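Non-sulfated chondroitin lyase E66 (Autographa californica nucleopolyhedrovirus, PDB 3VSN) cleaves non-sulfated chondroitin as a baculovirus envelope lyase that is essential for oral infectivity and may digest the peritrophic barrier of the host midgut. Local coordinates at residues Ile357-Trp369 / Tyr378-Ile390. Residues are numbered along the deposited sequence; the frame is centred on the assembly and turned at random. Where two conformers were deposited one is given.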
loop_
_atom_site.group_PDB
_atom_site.type_symbol
_atom_site.label_atom_id
_atom_site.label_comp_id
_atom_site.label_asym_id
_atom_site.label_seq_id
_atom_site.Cartn_x
_atom_site.Cartn_y
_atom_site.Cartn_z
ATOM N N ILE A 357 14.055 3.254 -11.553
ATOM C CA ILE A 357 14.252 1.829 -11.862
ATOM C C ILE A 357 13.148 0.915 -11.305
ATOM O O ILE A 357 13.260 -0.310 -11.373
ATOM C CB ILE A 357 15.646 1.314 -11.406
ATOM C CG1 ILE A 357 15.826 1.440 -9.884
ATOM C CG2 ILE A 357 16.760 2.039 -12.152
ATOM C CD1 ILE A 357 17.049 0.713 -9.354
ATOM N N GLN A 358 12.080 1.510 -10.783
ATOM C CA GLN A 358 11.071 0.759 -10.033
ATOM C C GLN A 358 9.880 0.235 -10.859
ATOM O O GLN A 358 8.995 -0.427 -10.310
ATOM C CB GLN A 358 10.579 1.586 -8.831
ATOM C CG GLN A 358 11.585 1.704 -7.688
ATOM C CD GLN A 358 12.689 2.732 -7.931
ATOM O OE1 GLN A 358 12.686 3.459 -8.929
ATOM N NE2 GLN A 358 13.639 2.800 -7.003
ATOM N N ALA A 359 9.860 0.519 -12.162
ATOM C CA ALA A 359 8.728 0.112 -13.011
ATOM C C ALA A 359 8.496 -1.402 -13.094
ATOM O O ALA A 359 7.346 -1.839 -13.024
ATOM C CB ALA A 359 8.825 0.721 -14.404
ATOM N N PRO A 360 9.571 -2.207 -13.256
ATOM C CA PRO A 360 9.335 -3.654 -13.260
ATOM C C PRO A 360 8.656 -4.177 -11.989
ATOM O O PRO A 360 7.743 -5.003 -12.086
ATOM C CB PRO A 360 10.742 -4.234 -13.423
ATOM C CG PRO A 360 11.452 -3.188 -14.224
ATOM C CD PRO A 360 10.964 -1.893 -13.628
ATOM N N LEU A 361 9.073 -3.680 -10.826
ATOM C CA LEU A 361 8.463 -4.063 -9.548
ATOM C C LEU A 361 6.984 -3.667 -9.469
ATOM O O LEU A 361 6.158 -4.437 -8.976
ATOM C CB LEU A 361 9.249 -3.462 -8.370
ATOM C CG LEU A 361 8.821 -3.811 -6.938
ATOM C CD1 LEU A 361 8.977 -5.299 -6.649
ATOM C CD2 LEU A 361 9.610 -2.985 -5.934
ATOM N N TRP A 362 6.654 -2.482 -9.974
ATOM C CA TRP A 362 5.271 -1.989 -9.966
ATOM C C TRP A 362 4.354 -2.707 -10.918
ATOM O O TRP A 362 3.134 -2.715 -10.727
ATOM C CB TRP A 362 5.239 -0.503 -10.296
ATOM C CG TRP A 362 5.674 0.416 -9.176
ATOM C CD1 TRP A 362 6.505 0.127 -8.093
ATOM C CD2 TRP A 362 5.327 1.833 -9.023
ATOM N NE1 TRP A 362 6.674 1.237 -7.296
ATOM C CE2 TRP A 362 5.998 2.293 -7.801
ATOM C CE3 TRP A 362 4.547 2.730 -9.745
ATOM C CZ2 TRP A 362 5.883 3.600 -7.346
ATOM C CZ3 TRP A 362 4.441 4.049 -9.281
ATOM C CH2 TRP A 362 5.096 4.471 -8.112
ATOM N N THR A 363 4.921 -3.301 -11.962
ATOM C CA THR A 363 4.119 -3.884 -13.035
ATOM C C THR A 363 4.130 -5.408 -13.067
ATOM O O THR A 363 3.238 -6.023 -13.654
ATOM C CB THR A 363 4.574 -3.375 -14.417
ATOM O OG1 THR A 363 5.961 -3.680 -14.616
ATOM C CG2 THR A 363 4.356 -1.868 -14.532
ATOM N N MET A 364 5.132 -6.021 -12.445
ATOM C CA MET A 364 5.335 -7.458 -12.613
ATOM C C MET A 364 5.553 -8.255 -11.327
ATOM O O MET A 364 5.830 -9.454 -11.391
ATOM C CB MET A 364 6.475 -7.714 -13.608
ATOM C CG MET A 364 6.121 -7.368 -15.044
ATOM S SD MET A 364 7.496 -7.617 -16.182
ATOM C CE MET A 364 8.439 -6.118 -15.918
ATOM N N ALA A 365 5.430 -7.610 -10.165
ATOM C CA ALA A 365 5.516 -8.344 -8.896
ATOM C C ALA A 365 4.382 -9.363 -8.819
ATOM O O ALA A 365 3.207 -9.002 -8.900
ATOM C CB ALA A 365 5.467 -7.400 -7.702
ATOM N N ARG A 366 4.754 -10.634 -8.695
ATOM C CA ARG A 366 3.807 -11.737 -8.549
ATOM C C ARG A 366 4.318 -12.615 -7.418
ATOM O O ARG A 366 4.989 -13.624 -7.646
ATOM C CB ARG A 366 3.692 -12.543 -9.852
ATOM C CG ARG A 366 3.327 -11.727 -11.087
ATOM C CD ARG A 366 1.896 -11.217 -11.024
ATOM N NE ARG A 366 1.475 -10.625 -12.293
ATOM C CZ ARG A 366 1.587 -9.334 -12.595
ATOM N NH1 ARG A 366 2.115 -8.477 -11.725
ATOM N NH2 ARG A 366 1.174 -8.898 -13.777
ATOM N N ARG A 367 4.008 -12.205 -6.193
ATOM C CA ARG A 367 4.665 -12.741 -5.007
ATOM C C ARG A 367 3.683 -12.885 -3.845
ATOM O O ARG A 367 2.743 -12.092 -3.700
ATOM C CB ARG A 367 5.846 -11.828 -4.620
ATOM C CG ARG A 367 6.511 -12.121 -3.281
ATOM C CD ARG A 367 7.354 -13.392 -3.276
ATOM N NE ARG A 367 7.806 -13.689 -1.917
ATOM C CZ ARG A 367 8.909 -13.196 -1.356
ATOM N NH1 ARG A 367 9.713 -12.387 -2.041
ATOM N NH2 ARG A 367 9.217 -13.518 -0.104
ATOM N N ILE A 368 3.889 -13.927 -3.051
ATOM C CA ILE A 368 3.224 -14.058 -1.766
ATOM C C ILE A 368 4.293 -13.943 -0.687
ATOM O O ILE A 368 5.429 -14.392 -0.874
ATOM C CB ILE A 368 2.427 -15.378 -1.638
ATOM C CG1 ILE A 368 3.347 -16.610 -1.733
ATOM C CG2 ILE A 368 1.322 -15.421 -2.686
ATOM C CD1 ILE A 368 2.630 -17.945 -1.617
ATOM N N TRP A 369 3.933 -13.303 0.417
ATOM C CA TRP A 369 4.839 -13.153 1.536
ATOM C C TRP A 369 4.278 -13.879 2.715
ATOM O O TRP A 369 3.155 -13.610 3.143
ATOM C CB TRP A 369 5.043 -11.681 1.874
ATOM C CG TRP A 369 5.828 -10.906 0.842
ATOM C CD1 TRP A 369 7.208 -10.744 0.772
ATOM C CD2 TRP A 369 5.298 -10.140 -0.297
ATOM N NE1 TRP A 369 7.558 -9.960 -0.301
ATOM C CE2 TRP A 369 6.465 -9.560 -0.980
ATOM C CE3 TRP A 369 4.027 -9.887 -0.802
ATOM C CZ2 TRP A 369 6.336 -8.770 -2.115
ATOM C CZ3 TRP A 369 3.911 -9.085 -1.945
ATOM C CH2 TRP A 369 5.040 -8.544 -2.585
ATOM N N TYR A 378 13.175 -3.634 -0.086
ATOM C CA TYR A 378 14.084 -3.437 -1.216
ATOM C C TYR A 378 15.111 -2.342 -0.940
ATOM O O TYR A 378 14.887 -1.455 -0.115
ATOM C CB TYR A 378 13.296 -3.100 -2.489
ATOM C CG TYR A 378 12.192 -4.089 -2.793
ATOM C CD1 TYR A 378 12.477 -5.315 -3.403
ATOM C CD2 TYR A 378 10.866 -3.806 -2.464
ATOM C CE1 TYR A 378 11.469 -6.228 -3.677
ATOM C CE2 TYR A 378 9.852 -4.713 -2.735
ATOM C CZ TYR A 378 10.162 -5.922 -3.336
ATOM O OH TYR A 378 9.162 -6.821 -3.603
ATOM N N ASN A 379 16.246 -2.432 -1.627
ATOM C CA ASN A 379 17.193 -1.329 -1.713
ATOM C C ASN A 379 17.572 -1.100 -3.182
ATOM O O ASN A 379 17.063 -1.798 -4.065
ATOM C CB ASN A 379 18.420 -1.562 -0.809
ATOM C CG ASN A 379 19.186 -2.827 -1.161
ATOM O OD1 ASN A 379 19.659 -2.987 -2.283
ATOM N ND2 ASN A 379 19.329 -3.722 -0.193
ATOM N N ALA A 380 18.447 -0.131 -3.449
ATOM C CA ALA A 380 18.826 0.215 -4.829
ATOM C C ALA A 380 19.361 -0.970 -5.641
ATOM O O ALA A 380 19.217 -0.998 -6.862
ATOM C CB ALA A 380 19.827 1.365 -4.838
ATOM N N ASN A 381 19.962 -1.942 -4.960
ATOM C CA ASN A 381 20.566 -3.107 -5.611
ATOM C C ASN A 381 19.641 -4.318 -5.741
ATOM O O ASN A 381 19.968 -5.279 -6.442
ATOM C CB ASN A 381 21.844 -3.523 -4.870
ATOM C CG ASN A 381 22.885 -2.423 -4.841
ATOM O OD1 ASN A 381 23.142 -1.767 -5.850
ATOM N ND2 ASN A 381 23.494 -2.217 -3.678
ATOM N N THR A 382 18.500 -4.279 -5.057
ATOM C CA THR A 382 17.577 -5.418 -5.051
ATOM C C THR A 382 16.189 -5.087 -5.610
ATOM O O THR A 382 15.401 -5.999 -5.887
ATOM C CB THR A 382 17.416 -6.020 -3.634
ATOM O OG1 THR A 382 16.781 -5.068 -2.771
ATOM C CG2 THR A 382 18.769 -6.422 -3.041
ATOM N N VAL A 383 15.900 -3.798 -5.787
ATOM C CA VAL A 383 14.554 -3.337 -6.170
ATOM C C VAL A 383 14.149 -3.764 -7.596
ATOM O O VAL A 383 12.969 -3.725 -7.951
ATOM C CB VAL A 383 14.389 -1.806 -5.942
ATOM C CG1 VAL A 383 15.102 -1.001 -7.018
ATOM C CG2 VAL A 383 12.917 -1.408 -5.858
ATOM N N SER A 384 15.132 -4.179 -8.394
ATOM C CA SER A 384 14.900 -4.643 -9.760
ATOM C C SER A 384 14.435 -6.096 -9.814
ATOM O O SER A 384 14.100 -6.602 -10.884
ATOM C CB SER A 384 16.181 -4.505 -10.589
ATOM O OG SER A 384 16.516 -3.146 -10.781
ATOM N N PHE A 385 14.427 -6.762 -8.663
ATOM C CA PHE A 385 14.238 -8.206 -8.614
ATOM C C PHE A 385 13.129 -8.609 -7.650
ATOM O O PHE A 385 13.107 -8.188 -6.493
ATOM C CB PHE A 385 15.557 -8.891 -8.237
ATOM C CG PHE A 385 16.741 -8.396 -9.030
ATOM C CD1 PHE A 385 16.984 -8.880 -10.311
ATOM C CD2 PHE A 385 17.592 -7.424 -8.508
ATOM C CE1 PHE A 385 18.058 -8.413 -11.052
ATOM C CE2 PHE A 385 18.674 -6.958 -9.242
ATOM C CZ PHE A 385 18.907 -7.455 -10.513
ATOM N N GLU A 386 12.210 -9.427 -8.153
ATOM C CA GLU A 386 11.126 -9.988 -7.356
ATOM C C GLU A 386 10.455 -11.076 -8.177
ATOM O O GLU A 386 10.505 -11.045 -9.411
ATOM C CB GLU A 386 10.107 -8.903 -6.968
ATOM C CG GLU A 386 8.981 -9.379 -6.052
ATOM C CD GLU A 386 9.495 -10.048 -4.793
ATOM O OE1 GLU A 386 9.906 -9.319 -3.865
ATOM O OE2 GLU A 386 9.492 -11.297 -4.730
ATOM N N SER A 387 9.850 -12.044 -7.492
ATOM C CA SER A 387 9.059 -13.076 -8.151
ATOM C C SER A 387 8.097 -12.414 -9.130
ATOM O O SER A 387 7.376 -11.475 -8.764
ATOM C CB SER A 387 8.277 -13.893 -7.121
ATOM O OG SER A 387 9.148 -14.567 -6.234
ATOM N N GLY A 388 8.103 -12.888 -10.371
ATOM C CA GLY A 388 7.209 -12.363 -11.400
ATOM C C GLY A 388 7.839 -11.380 -12.374
ATOM O O GLY A 388 7.333 -11.202 -13.474
ATOM N N ILE A 389 8.929 -10.724 -11.973
ATOM C CA ILE A 389 9.573 -9.722 -12.837
ATOM C C ILE A 389 10.228 -10.364 -14.067
ATOM O O ILE A 389 10.966 -11.349 -13.954
ATOM C CB ILE A 389 10.583 -8.832 -12.061
ATOM C CG1 ILE A 389 9.840 -7.975 -11.018
ATOM C CG2 ILE A 389 11.376 -7.946 -13.023
ATOM C CD1 ILE A 389 10.710 -7.007 -10.230
ATOM N N ILE A 390 9.919 -9.821 -15.241
ATOM C CA ILE A 390 10.551 -10.252 -16.484
ATOM C C ILE A 390 11.759 -9.347 -16.727
ATOM O O ILE A 390 11.616 -8.122 -16.815
ATOM C CB ILE A 390 9.588 -10.188 -17.693
ATOM C CG1 ILE A 390 8.332 -11.040 -17.445
ATOM C CG2 ILE A 390 10.295 -10.653 -18.968
ATOM C CD1 ILE A 390 7.207 -10.790 -18.429
HETATM O O HOH W 1 11.840 -2.676 -10.410
HETATM O O HOH W 2 14.883 -2.179 -12.865
HETATM O O HOH W 3 10.298 -9.610 -1.159
#
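Leu361 and Tyr378 meet at the tight centre of this contact: methyl CD2 of Leu361 sits over one face of the phenol ring, 3.8 Å from its centroid, while CD1 reaches past CZ to the hydroxyl. Leu361 CG, anti to the backbone N (chi1 -177°), is carried toward the 378-390 loop, and chi2 (63°) splits the methyls between ring face and hydroxyl; CD1 also touches CB of Glu386. That glutamate is gripped at both oxygens. OE2 takes a salt bridge from NH1 of Arg367 on its syn side (2.9 Å) and the Ser387 amide on its anti side; Tyr378 OH donates to Glu386 OE1 (2.6 Å), which also accepts from a water bound to NE1 of Trp369. With Arg367 and these donors around it, Glu386 is probably ionised. Arg366 N donates almost straight to Ser387 O (2.8 Å, 171°) beside the type II turn 386-389. Helix 359-364 and strand 367-370 thus pack against the loop leading into strand 390-391, the outermost strand of an antiparallel sheet; Ser387 OG is hydrogen-bonded to Val476 O of the adjacent strand 472-480. Ile357 CD1 presses tightly on Val383 CG1 (3.5 Å), and a water ties the backbones, donating to Ile357 O and Val383 O and accepting from Leu361 N. Solvent begins beyond this pair, where partly exposed Ile357 meets exposed Ala380. Gln358 lies about 6 Å, side chain to side chain, from the transition-state stabiliser Arg300.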